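Local coordinates for protein thymidylate synthase ThyX (Streptomyces cacaoi subsp. asoensis, PDB 4P5A) that methylates UMP and dUMP at the uracil ring, probably with methylenetetrahydrofolate as the methyl donor, as a homotetramer that binds four FAD, at residues 15-20 with 69-74; 90-95 with 175-180; 104-109 with 168-173. All coordinates share one frame; numbering follows the deposited sequence. Where two conformers were deposited one is given.

Interaction 1: 15-20 with 69-74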
loop_
_atom_site.group_PDB
_atom_site.type_symbol
_atom_site.label_atom_id
_atom_site.label_comp_id
_atom_site.label_asym_id
_atom_site.label_seq_id
_atom_site.Cartn_x
_atom_site.Cartn_y
_atom_site.Cartn_z
ATOM N N GLU B 15 -4.672 -9.550 -22.545
ATOM C CA GLU B 15 -3.444 -10.154 -23.168
ATOM C C GLU B 15 -2.330 -9.980 -22.192
ATOM O O GLU B 15 -2.146 -8.906 -21.684
ATOM C CB GLU B 15 -3.077 -9.401 -24.457
ATOM C CG GLU B 15 -4.186 -9.537 -25.545
ATOM C CD GLU B 15 -4.122 -8.397 -26.595
ATOM O OE1 GLU B 15 -5.226 -7.882 -26.950
ATOM O OE2 GLU B 15 -2.957 -8.011 -26.985
ATOM N N LEU B 16 -1.450 -10.991 -22.071
ATOM C CA LEU B 16 -0.246 -10.766 -21.248
ATOM C C LEU B 16 0.826 -10.011 -22.118
ATOM O O LEU B 16 1.232 -10.471 -23.217
ATOM C CB LEU B 16 0.307 -12.140 -20.786
ATOM C CG LEU B 16 1.619 -12.054 -20.000
ATOM C CD1 LEU B 16 1.263 -11.555 -18.589
ATOM C CD2 LEU B 16 2.208 -13.500 -19.844
ATOM N N VAL B 17 1.185 -8.814 -21.721
ATOM C CA VAL B 17 2.114 -7.918 -22.438
ATOM C C VAL B 17 3.510 -8.337 -22.089
ATOM O O VAL B 17 4.379 -8.364 -22.966
ATOM C CB VAL B 17 1.972 -6.436 -21.927
ATOM C CG1 VAL B 17 3.112 -5.495 -22.447
ATOM C CG2 VAL B 17 0.626 -5.887 -22.152
ATOM N N ASP B 18 3.790 -8.609 -20.818
ATOM C CA ASP B 18 5.111 -9.007 -20.476
ATOM C C ASP B 18 5.066 -9.640 -19.128
ATOM O O ASP B 18 4.075 -9.493 -18.418
ATOM C CB ASP B 18 6.003 -7.750 -20.340
ATOM C CG ASP B 18 7.491 -8.126 -20.310
ATOM O OD1 ASP B 18 7.864 -9.255 -20.799
ATOM O OD2 ASP B 18 8.260 -7.325 -19.716
ATOM N N SER B 19 6.116 -10.334 -18.732
ATOM C CA SER B 19 6.126 -10.830 -17.350
ATOM C C SER B 19 7.512 -11.199 -16.939
ATOM O O SER B 19 8.436 -11.391 -17.836
ATOM C CB SER B 19 5.262 -12.105 -17.241
ATOM O OG SER B 19 5.714 -13.154 -18.138
ATOM N N SER B 20 7.715 -11.360 -15.636
ATOM C CA SER B 20 8.891 -12.030 -15.194
ATOM C C SER B 20 8.381 -12.789 -13.967
ATOM O O SER B 20 8.353 -12.225 -12.853
ATOM C CB SER B 20 9.937 -10.984 -14.806
ATOM O OG SER B 20 11.022 -11.616 -14.203
ATOM N N SER B 69 6.528 -10.295 -11.571
ATOM C CA SER B 69 5.630 -9.280 -12.131
ATOM C C SER B 69 4.919 -9.831 -13.362
ATOM O O SER B 69 5.521 -10.653 -14.123
ATOM C CB SER B 69 6.459 -8.078 -12.501
ATOM O OG SER B 69 5.658 -7.068 -13.048
ATOM N N MET B 70 3.708 -9.374 -13.568
ATOM C CA MET B 70 2.998 -9.707 -14.804
ATOM C C MET B 70 2.309 -8.457 -15.292
ATOM O O MET B 70 1.692 -7.763 -14.453
ATOM C CB MET B 70 1.909 -10.751 -14.502
ATOM C CG MET B 70 2.551 -12.197 -14.364
ATOM S SD MET B 70 1.285 -13.296 -13.578
ATOM C CE MET B 70 1.355 -12.828 -11.755
ATOM N N THR B 71 2.328 -8.198 -16.583
ATOM C CA THR B 71 1.601 -6.947 -17.035
ATOM C C THR B 71 0.580 -7.375 -18.060
ATOM O O THR B 71 0.923 -8.061 -19.030
ATOM C CB THR B 71 2.567 -5.998 -17.717
ATOM O OG1 THR B 71 3.563 -5.492 -16.739
ATOM C CG2 THR B 71 1.868 -4.789 -18.416
ATOM N N PHE B 72 -0.650 -6.958 -17.869
ATOM C CA PHE B 72 -1.752 -7.311 -18.777
ATOM C C PHE B 72 -2.241 -6.086 -19.524
ATOM O O PHE B 72 -2.385 -5.006 -18.924
ATOM C CB PHE B 72 -2.942 -7.855 -17.982
ATOM C CG PHE B 72 -2.642 -9.159 -17.299
ATOM C CD1 PHE B 72 -2.620 -10.347 -18.072
ATOM C CD2 PHE B 72 -2.340 -9.190 -15.951
ATOM C CE1 PHE B 72 -2.370 -11.597 -17.454
ATOM C CE2 PHE B 72 -2.068 -10.428 -15.323
ATOM C CZ PHE B 72 -2.067 -11.603 -16.089
ATOM N N LEU B 73 -2.649 -6.290 -20.757
ATOM C CA LEU B 73 -3.420 -5.288 -21.501
ATOM C C LEU B 73 -4.860 -5.735 -21.438
ATOM O O LEU B 73 -5.224 -6.866 -21.887
ATOM C CB LEU B 73 -2.993 -5.286 -23.020
ATOM C CG LEU B 73 -3.748 -4.310 -24.000
ATOM C CD1 LEU B 73 -3.619 -2.851 -23.568
ATOM C CD2 LEU B 73 -3.004 -4.462 -25.394
ATOM N N VAL B 74 -5.726 -4.859 -20.921
ATOM C CA VAL B 74 -7.106 -5.223 -20.688
ATOM C C VAL B 74 -7.997 -4.242 -21.472
ATOM O O VAL B 74 -7.813 -3.053 -21.417
ATOM C CB VAL B 74 -7.453 -5.047 -19.160
ATOM C CG1 VAL B 74 -8.960 -5.401 -18.902
ATOM C CG2 VAL B 74 -6.533 -5.991 -18.308
HETATM O O HOH W 1 -6.809 -6.921 -24.356
#

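Interaction 2: 90-95 with 175-180. With FAD (flavin-adenine dinucleotide), chain E.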
loop_
_atom_site.group_PDB
_atom_site.type_symbol
_atom_site.label_atom_id
_atom_site.label_comp_id
_atom_site.label_asym_id
_atom_site.label_seq_id
_atom_site.Cartn_x
_atom_site.Cartn_y
_atom_site.Cartn_z
ATOM N N TRP B 90 -2.187 -3.256 -7.107
ATOM C CA TRP B 90 -1.779 -3.351 -8.513
ATOM C C TRP B 90 -1.292 -1.963 -9.016
ATOM O O TRP B 90 -1.474 -0.955 -8.318
ATOM C CB TRP B 90 -3.024 -3.688 -9.346
ATOM C CG TRP B 90 -3.509 -5.143 -9.175
ATOM C CD1 TRP B 90 -3.842 -5.797 -8.001
ATOM C CD2 TRP B 90 -3.792 -5.994 -10.241
ATOM N NE1 TRP B 90 -4.321 -7.094 -8.337
ATOM C CE2 TRP B 90 -4.246 -7.220 -9.717
ATOM C CE3 TRP B 90 -3.591 -5.881 -11.630
ATOM C CZ2 TRP B 90 -4.622 -8.317 -10.542
ATOM C CZ3 TRP B 90 -3.952 -6.987 -12.499
ATOM C CH2 TRP B 90 -4.442 -8.210 -11.903
ATOM N N SER B 91 -0.696 -1.942 -10.212
ATOM C CA SER B 91 -0.345 -0.716 -10.888
ATOM C C SER B 91 -1.175 -0.674 -12.148
ATOM O O SER B 91 -1.345 -1.690 -12.798
ATOM C CB SER B 91 1.148 -0.770 -11.304
ATOM O OG SER B 91 1.889 -0.701 -10.032
ATOM N N PHE B 92 -1.669 0.504 -12.500
ATOM C CA PHE B 92 -2.557 0.683 -13.693
ATOM C C PHE B 92 -2.122 1.887 -14.513
ATOM O O PHE B 92 -1.598 2.865 -13.930
ATOM C CB PHE B 92 -3.998 0.974 -13.234
ATOM C CG PHE B 92 -4.575 -0.128 -12.391
ATOM C CD1 PHE B 92 -4.868 -1.380 -12.956
ATOM C CD2 PHE B 92 -4.803 0.082 -10.981
ATOM C CE1 PHE B 92 -5.404 -2.414 -12.204
ATOM C CE2 PHE B 92 -5.368 -1.032 -10.233
ATOM C CZ PHE B 92 -5.632 -2.223 -10.858
ATOM N N ASN B 93 -2.363 1.849 -15.830
ATOM C CA ASN B 93 -2.281 3.102 -16.604
ATOM C C ASN B 93 -3.296 2.905 -17.717
ATOM O O ASN B 93 -3.198 1.941 -18.468
ATOM C CB ASN B 93 -0.929 3.364 -17.256
ATOM C CG ASN B 93 -0.859 4.850 -17.708
ATOM O OD1 ASN B 93 -0.712 5.152 -18.960
ATOM N ND2 ASN B 93 -1.070 5.772 -16.755
ATOM N N GLU B 94 -4.264 3.845 -17.786
ATOM C CA GLU B 94 -5.433 3.724 -18.649
ATOM C C GLU B 94 -5.439 4.848 -19.701
ATOM O O GLU B 94 -4.961 5.967 -19.450
ATOM C CB GLU B 94 -6.654 3.845 -17.705
ATOM C CG GLU B 94 -8.028 3.607 -18.430
ATOM C CD GLU B 94 -9.248 3.683 -17.521
ATOM O OE1 GLU B 94 -9.178 3.880 -16.254
ATOM O OE2 GLU B 94 -10.339 3.666 -18.138
ATOM N N GLU B 95 -6.028 4.572 -20.860
ATOM C CA GLU B 95 -6.200 5.606 -21.858
ATOM C C GLU B 95 -7.141 6.630 -21.312
ATOM O O GLU B 95 -8.099 6.320 -20.633
ATOM C CB GLU B 95 -6.907 4.922 -23.047
ATOM C CG GLU B 95 -6.754 5.713 -24.317
ATOM C CD GLU B 95 -6.803 4.756 -25.517
ATOM O OE1 GLU B 95 -5.710 4.348 -26.071
ATOM O OE2 GLU B 95 -7.942 4.365 -25.825
ATOM N N SER B 175 -12.808 0.928 -22.454
ATOM C CA SER B 175 -11.565 1.565 -22.190
ATOM C C SER B 175 -10.454 0.491 -22.283
ATOM O O SER B 175 -10.740 -0.685 -22.489
ATOM C CB SER B 175 -11.680 2.225 -20.783
ATOM O OG SER B 175 -10.573 3.161 -20.634
ATOM N N VAL B 176 -9.196 0.932 -22.240
ATOM C CA VAL B 176 -8.093 0.052 -22.422
ATOM C C VAL B 176 -7.041 0.488 -21.427
ATOM O O VAL B 176 -6.882 1.706 -21.232
ATOM C CB VAL B 176 -7.556 0.063 -23.865
ATOM C CG1 VAL B 176 -7.039 1.385 -24.311
ATOM C CG2 VAL B 176 -6.524 -0.988 -24.058
ATOM N N LEU B 177 -6.353 -0.449 -20.796
ATOM C CA LEU B 177 -5.337 -0.044 -19.792
ATOM C C LEU B 177 -4.305 -1.180 -19.670
ATOM O O LEU B 177 -4.559 -2.330 -20.071
ATOM C CB LEU B 177 -6.026 0.168 -18.383
ATOM C CG LEU B 177 -6.647 -1.075 -17.756
ATOM C CD1 LEU B 177 -6.671 -0.863 -16.172
ATOM C CD2 LEU B 177 -8.111 -1.369 -18.101
ATOM N N TYR B 178 -3.124 -0.832 -19.118
ATOM C CA TYR B 178 -2.199 -1.822 -18.605
ATOM C C TYR B 178 -2.488 -1.996 -17.121
ATOM O O TYR B 178 -2.757 -0.987 -16.396
ATOM C CB TYR B 178 -0.791 -1.246 -18.732
ATOM C CG TYR B 178 -0.101 -1.569 -20.049
ATOM C CD1 TYR B 178 1.308 -1.732 -20.116
ATOM C CD2 TYR B 178 -0.814 -1.625 -21.231
ATOM C CE1 TYR B 178 1.958 -1.936 -21.402
ATOM C CE2 TYR B 178 -0.188 -1.808 -22.495
ATOM C CZ TYR B 178 1.233 -2.001 -22.540
ATOM O OH TYR B 178 1.748 -2.219 -23.836
ATOM N N ALA B 179 -2.393 -3.237 -16.669
ATOM C CA ALA B 179 -2.635 -3.622 -15.231
ATOM C C ALA B 179 -1.489 -4.598 -14.909
ATOM O O ALA B 179 -1.302 -5.659 -15.607
ATOM C CB ALA B 179 -3.991 -4.343 -15.059
ATOM N N THR B 180 -0.660 -4.196 -13.942
ATOM C CA THR B 180 0.525 -4.974 -13.550
ATOM C C THR B 180 0.368 -5.464 -12.082
ATOM O O THR B 180 -0.065 -4.716 -11.218
ATOM C CB THR B 180 1.859 -4.097 -13.735
ATOM O OG1 THR B 180 2.050 -3.861 -15.165
ATOM C CG2 THR B 180 3.091 -4.840 -13.200
HETATM P PA FAD E . -1.224 7.144 -4.807
HETATM O O1A FAD E . -1.909 7.731 -3.652
HETATM O O2A FAD E . -1.804 5.942 -5.451
HETATM O O5B FAD E . 0.210 6.771 -4.311
HETATM C C5B FAD E . 0.983 7.747 -3.547
HETATM C C4B FAD E . 2.497 7.505 -3.646
HETATM O O4B FAD E . 2.745 6.164 -3.106
HETATM C C3B FAD E . 2.950 7.346 -5.124
HETATM O O3B FAD E . 3.197 8.648 -5.677
HETATM C C2B FAD E . 4.268 6.561 -4.970
HETATM O O2B FAD E . 5.305 7.391 -4.392
HETATM C C1B FAD E . 3.698 5.562 -3.908
HETATM N N9A FAD E . 3.142 4.366 -4.407
HETATM C C8A FAD E . 1.915 3.827 -4.150
HETATM N N7A FAD E . 1.792 2.622 -4.740
HETATM C C5A FAD E . 2.978 2.384 -5.392
HETATM C C6A FAD E . 3.410 1.312 -6.201
HETATM N N6A FAD E . 2.680 0.173 -6.465
HETATM N N1A FAD E . 4.678 1.361 -6.690
HETATM C C2A FAD E . 5.449 2.399 -6.511
HETATM N N3A FAD E . 5.078 3.451 -5.694
HETATM C C4A FAD E . 3.795 3.461 -5.193
HETATM N N1 FAD E . -3.945 7.826 -14.944
HETATM C C2 FAD E . -4.123 6.988 -16.038
HETATM O O2 FAD E . -4.330 5.807 -15.847
HETATM N N3 FAD E . -3.966 7.565 -17.320
HETATM C C4 FAD E . -3.723 8.902 -17.529
HETATM O O4 FAD E . -3.576 9.327 -18.680
HETATM C C4X FAD E . -3.550 9.722 -16.419
HETATM N N5 FAD E . -3.241 11.094 -16.582
HETATM C C5X FAD E . -3.363 11.890 -15.362
HETATM C C6 FAD E . -3.223 13.300 -15.449
HETATM C C7 FAD E . -3.384 14.134 -14.318
HETATM C C7M FAD E . -3.189 15.653 -14.488
HETATM C C8 FAD E . -3.443 13.578 -13.033
HETATM C C8M FAD E . -3.478 14.446 -11.759
HETATM C C9 FAD E . -3.612 12.170 -12.911
HETATM C C9A FAD E . -3.536 11.351 -14.093
HETATM N N10 FAD E . -3.662 9.919 -13.962
HETATM C C10 FAD E . -3.682 9.158 -15.131
HETATM C "C1'" FAD E . -3.791 9.333 -12.664
HETATM C "C2'" FAD E . -2.296 9.239 -12.123
HETATM O "O2'" FAD E . -1.401 8.364 -12.896
HETATM C "C3'" FAD E . -2.332 8.596 -10.688
HETATM O "O3'" FAD E . -3.054 7.351 -10.624
HETATM C "C4'" FAD E . -2.986 9.528 -9.579
HETATM O "O4'" FAD E . -2.566 10.868 -9.931
HETATM C "C5'" FAD E . -2.561 9.074 -8.199
HETATM O "O5'" FAD E . -1.211 9.444 -8.049
HETATM P P FAD E . -0.254 8.465 -7.182
HETATM O O1P FAD E . -0.167 7.090 -7.773
HETATM O O2P FAD E . 1.020 9.171 -7.091
HETATM O O3P FAD E . -0.975 8.350 -5.800
HETATM O O HOH W 2 -10.726 5.888 -20.693
#

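Interaction 3: 104-109 with 168-173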
loop_
_atom_site.group_PDB
_atom_site.type_symbol
_atom_site.label_atom_id
_atom_site.label_comp_id
_atom_site.label_asym_id
_atom_site.label_seq_id
_atom_site.Cartn_x
_atom_site.Cartn_y
_atom_site.Cartn_z
ATOM N N ALA B 104 -16.138 4.659 -30.671
ATOM C CA ALA B 104 -17.551 4.400 -30.514
ATOM C C ALA B 104 -17.797 2.923 -30.256
ATOM O O ALA B 104 -18.592 2.312 -30.917
ATOM C CB ALA B 104 -18.343 4.872 -31.778
ATOM N N ALA B 105 -17.130 2.351 -29.249
ATOM C CA ALA B 105 -17.334 0.925 -28.952
ATOM C C ALA B 105 -17.931 0.835 -27.607
ATOM O O ALA B 105 -17.411 1.483 -26.633
ATOM C CB ALA B 105 -16.065 0.154 -29.029
ATOM N N PHE B 106 -19.003 0.050 -27.488
ATOM C CA PHE B 106 -19.847 0.038 -26.256
ATOM C C PHE B 106 -20.161 -1.404 -25.959
ATOM O O PHE B 106 -20.408 -2.223 -26.886
ATOM C CB PHE B 106 -21.186 0.848 -26.410
ATOM C CG PHE B 106 -20.968 2.237 -26.756
ATOM C CD1 PHE B 106 -20.975 2.634 -28.067
ATOM C CD2 PHE B 106 -20.598 3.157 -25.749
ATOM C CE1 PHE B 106 -20.676 3.918 -28.437
ATOM C CE2 PHE B 106 -20.283 4.521 -26.104
ATOM C CZ PHE B 106 -20.360 4.891 -27.445
ATOM N N TYR B 107 -20.165 -1.774 -24.669
ATOM C CA TYR B 107 -20.416 -3.139 -24.301
ATOM C C TYR B 107 -21.938 -3.465 -24.152
ATOM O O TYR B 107 -22.708 -2.714 -23.527
ATOM C CB TYR B 107 -19.730 -3.450 -22.902
ATOM C CG TYR B 107 -20.038 -4.823 -22.340
ATOM C CD1 TYR B 107 -21.048 -4.992 -21.357
ATOM C CD2 TYR B 107 -19.353 -5.971 -22.801
ATOM C CE1 TYR B 107 -21.362 -6.243 -20.865
ATOM C CE2 TYR B 107 -19.657 -7.250 -22.298
ATOM C CZ TYR B 107 -20.649 -7.379 -21.363
ATOM O OH TYR B 107 -20.972 -8.621 -20.826
ATOM N N VAL B 108 -22.312 -4.643 -24.661
ATOM C CA VAL B 108 -23.652 -5.194 -24.341
ATOM C C VAL B 108 -23.416 -6.655 -24.042
ATOM O O VAL B 108 -22.573 -7.283 -24.668
ATOM C CB VAL B 108 -24.684 -5.012 -25.606
ATOM C CG1 VAL B 108 -24.986 -3.558 -25.869
ATOM C CG2 VAL B 108 -24.125 -5.694 -26.813
ATOM N N PRO B 109 -24.175 -7.225 -23.123
ATOM C CA PRO B 109 -23.943 -8.631 -22.772
ATOM C C PRO B 109 -24.265 -9.560 -23.939
ATOM O O PRO B 109 -25.164 -9.239 -24.720
ATOM C CB PRO B 109 -24.861 -8.863 -21.587
ATOM C CG PRO B 109 -25.812 -7.604 -21.476
ATOM C CD PRO B 109 -25.251 -6.542 -22.375
ATOM N N VAL B 168 -21.454 12.756 -21.475
ATOM C CA VAL B 168 -22.662 12.081 -21.945
ATOM C C VAL B 168 -22.470 10.587 -22.236
ATOM O O VAL B 168 -23.469 9.874 -22.510
ATOM C CB VAL B 168 -23.202 12.801 -23.229
ATOM C CG1 VAL B 168 -23.604 14.259 -22.804
ATOM C CG2 VAL B 168 -22.200 12.692 -24.357
ATOM N N LEU B 169 -21.224 10.090 -22.169
ATOM C CA LEU B 169 -20.943 8.664 -22.578
ATOM C C LEU B 169 -21.222 7.720 -21.417
ATOM O O LEU B 169 -20.969 8.078 -20.232
ATOM C CB LEU B 169 -19.486 8.450 -23.098
ATOM C CG LEU B 169 -19.129 9.338 -24.314
ATOM C CD1 LEU B 169 -17.731 9.148 -24.647
ATOM C CD2 LEU B 169 -19.924 8.889 -25.496
ATOM N N PRO B 170 -21.748 6.514 -21.719
ATOM C CA PRO B 170 -22.237 5.622 -20.727
ATOM C C PRO B 170 -21.085 4.836 -20.097
ATOM O O PRO B 170 -19.952 4.754 -20.660
ATOM C CB PRO B 170 -23.093 4.645 -21.543
ATOM C CG PRO B 170 -22.491 4.620 -22.895
ATOM C CD PRO B 170 -22.055 6.060 -23.080
ATOM N N VAL B 171 -21.373 4.210 -18.977
ATOM C CA VAL B 171 -20.353 3.405 -18.281
ATOM C C VAL B 171 -20.033 2.117 -19.017
ATOM O O VAL B 171 -19.077 1.366 -18.640
ATOM C CB VAL B 171 -20.756 3.117 -16.830
ATOM C CG1 VAL B 171 -20.850 4.423 -15.948
ATOM C CG2 VAL B 171 -22.049 2.313 -16.792
ATOM N N SER B 172 -20.767 1.823 -20.100
ATOM C CA SER B 172 -20.477 0.704 -20.955
ATOM C C SER B 172 -19.437 0.970 -22.028
ATOM O O SER B 172 -19.074 0.075 -22.788
ATOM C CB SER B 172 -21.788 0.272 -21.645
ATOM O OG SER B 172 -22.190 1.403 -22.472
ATOM N N THR B 173 -18.998 2.231 -22.133
ATOM C CA THR B 173 -17.999 2.622 -23.106
ATOM C C THR B 173 -16.688 1.804 -22.854
ATOM O O THR B 173 -16.288 1.696 -21.717
ATOM C CB THR B 173 -17.630 4.131 -22.886
ATOM O OG1 THR B 173 -18.836 4.902 -23.091
ATOM C CG2 THR B 173 -16.630 4.568 -23.974
#

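Interaction 1: 15-20 with 69-74
Glu15 pairs with Leu73 and Ser20 with Ser69 at the two ends of an antiparallel strand pair, 15-20 against 69-74, whose axes run at 142° and approach to 4.4 Å. Between them lies a classic beta bulge: Val17 and Asp18 both face Thr71, and the register slips by one residue. Thr71 O accepts from Val17 N at 2.8 Å and weakly from Asp18 N, with Asp18 N to Thr71 O at 3.4 Å, while Thr71 N returns a bond to Asp18 O. The extra residue turns the side chain of Val17 toward the partner strand. With CG1 anti to the backbone N (chi1 169°), Val17 CG2 is left to lie against Leu73 CB at 3.8 Å, and its CB meets the methyl CG2 of Thr71. Thr71 OG1 is hydrogen-bonded to Thr180 OG1 of the next strand of the sheet. On the opposite face Leu16 reaches across with CD1, which rests over one face of the Phe72 ring in a CH-pi contact, 4.2 Å from the ring centroid. Met70 on this face meets Ser19 CB through its CG, and helix 207-223 covers both, with Leu223 against each. At the Glu15 end the carboxylate lies alongside Leu73, and one water donates both to Glu15 OE1 at 3.2 Å and to Leu73 O at 2.9 Å.

Interaction 2: 90-95 with 175-180
Ser91 with Thr180 and Asn93 with Tyr178 form the hydrogen-bonded pairs of an antiparallel strand pair, each joined by two backbone bonds of 2.8 to 3.0 Å between N and O. Beyond the last pair, Glu95 N continues the pattern to Val176 O in an almost straight bond (173° at the hydrogen).

Apolar contacts fill the face of Phe92, Leu177 and Ala179. The Phe92 ring lies beside Leu177, Phe92 CD1 to Leu177 CD1 at 3.7 Å, and Ala179 CB sits at its edge. The same methyl also meets the edge of the Trp90 indole, at CZ3, so it touches the edges of both rings.

The polar contacts gather on Glu94. Its side chain is fully extended (chi1 -175°, chi2 178°), which carries the carboxylate past Leu177 to Ser175, where Ser175 OG donates to the anti lone pair of Glu94 OE2 at 2.6 Å. OE1 meets Arg82 of the third subunit in a salt bridge and the O3' of the bound bromo-UMP in a hydrogen bond. Cutting the side chain back to an alanine is likely to leave Arg82 of the third subunit without this carboxylate, Ser175 OG without its acceptor and the nucleotide O3' without this hydrogen bond. Ser91 OG is hydrogen-bonded to Glu66 OE1 of the second subunit. Separately, the methyl CG1 of Val176 packs on the Glu95 carboxylate.

The flavin is gripped by the backbone of Glu94: Glu94 N donates to FAD O2 at 2.8 Å, and FAD N3 donates to Glu94 O at 2.8 Å. Asn93 ND2 lies 3.4 Å from FAD C2. The outermost strand of the sheet within this chain, reading the flavin pyrimidine with its backbone and the nucleotide with a carboxylate, belongs to the shared FAD and nucleotide site of the ThyX tetramer.

Interaction 3: 104-109 with 168-173
Phe106 turns its ring toward the 168-173 loop, where Pro170 and Thr173 receive the same side of it, CD2 and CE2. The proline crosses the phenylalanine side chain at about a right angle, with Pro170 CG 3.7 Å from Phe106 CD2. Thr173 instead lies alongside, pointing the same way, and brings OG1 to the ring edge near its plane, Thr173 OG1 being 3.4 Å from Phe106 CE2; Leu169 CD2 comes to that edge from farther off. The ring reaches these partners because CG stands anti to the carbonyl carbon (chi1 -58°).

The loop owes its shape to a type I beta turn from Pro170 to Thr173. Pro170 O accepts twice from Thr173, from the backbone N at 3.1 Å and from OG1 at 2.7 Å, which fixes the rotation of the threonine hydroxyl group beside the ring. The turn also presents Ser172 O to Tyr107 N, a bond of 2.9 Å with the donor tilted 33° from the carbonyl plane. Ser172 CB packs close to the Tyr107 backbone, while the Tyr107 ring leads away and its OH bonds to Glu208.

Strand 105-107 runs parallel to strand 7-9, and the loop delivers the chain from helix 162-165 into strand 174-181. Helix 131-157 covers the contact through Tyr145 and Phe149, both against Phe106, and Leu167 of the third subunit packs on Tyr107 and Pro170.

Overall arrangement
Interactions 1 and 2 belong to one four-stranded antiparallel sheet, ordered 13-20, 69-77, 174-181, 91-94, and their centres lie about 10 Å apart. They join through the two inner strands, where Phe72 N probably bonds to Ala179 O. Interaction 1 closes before interaction 2 opens along the chain, whereas interaction 3 is nested inside the loop closed by interaction 2, with its centre about 18 Å from that one and about 25 Å from interaction 1. Strand 174-181, which serves interaction 2, begins where the loop of interaction 3 ends. Interactions 1 and 2 meet the second subunit, and interactions 2 and 3 the third, so interaction 2, which contributes residues to the FAD and nucleotide sites, lies against both.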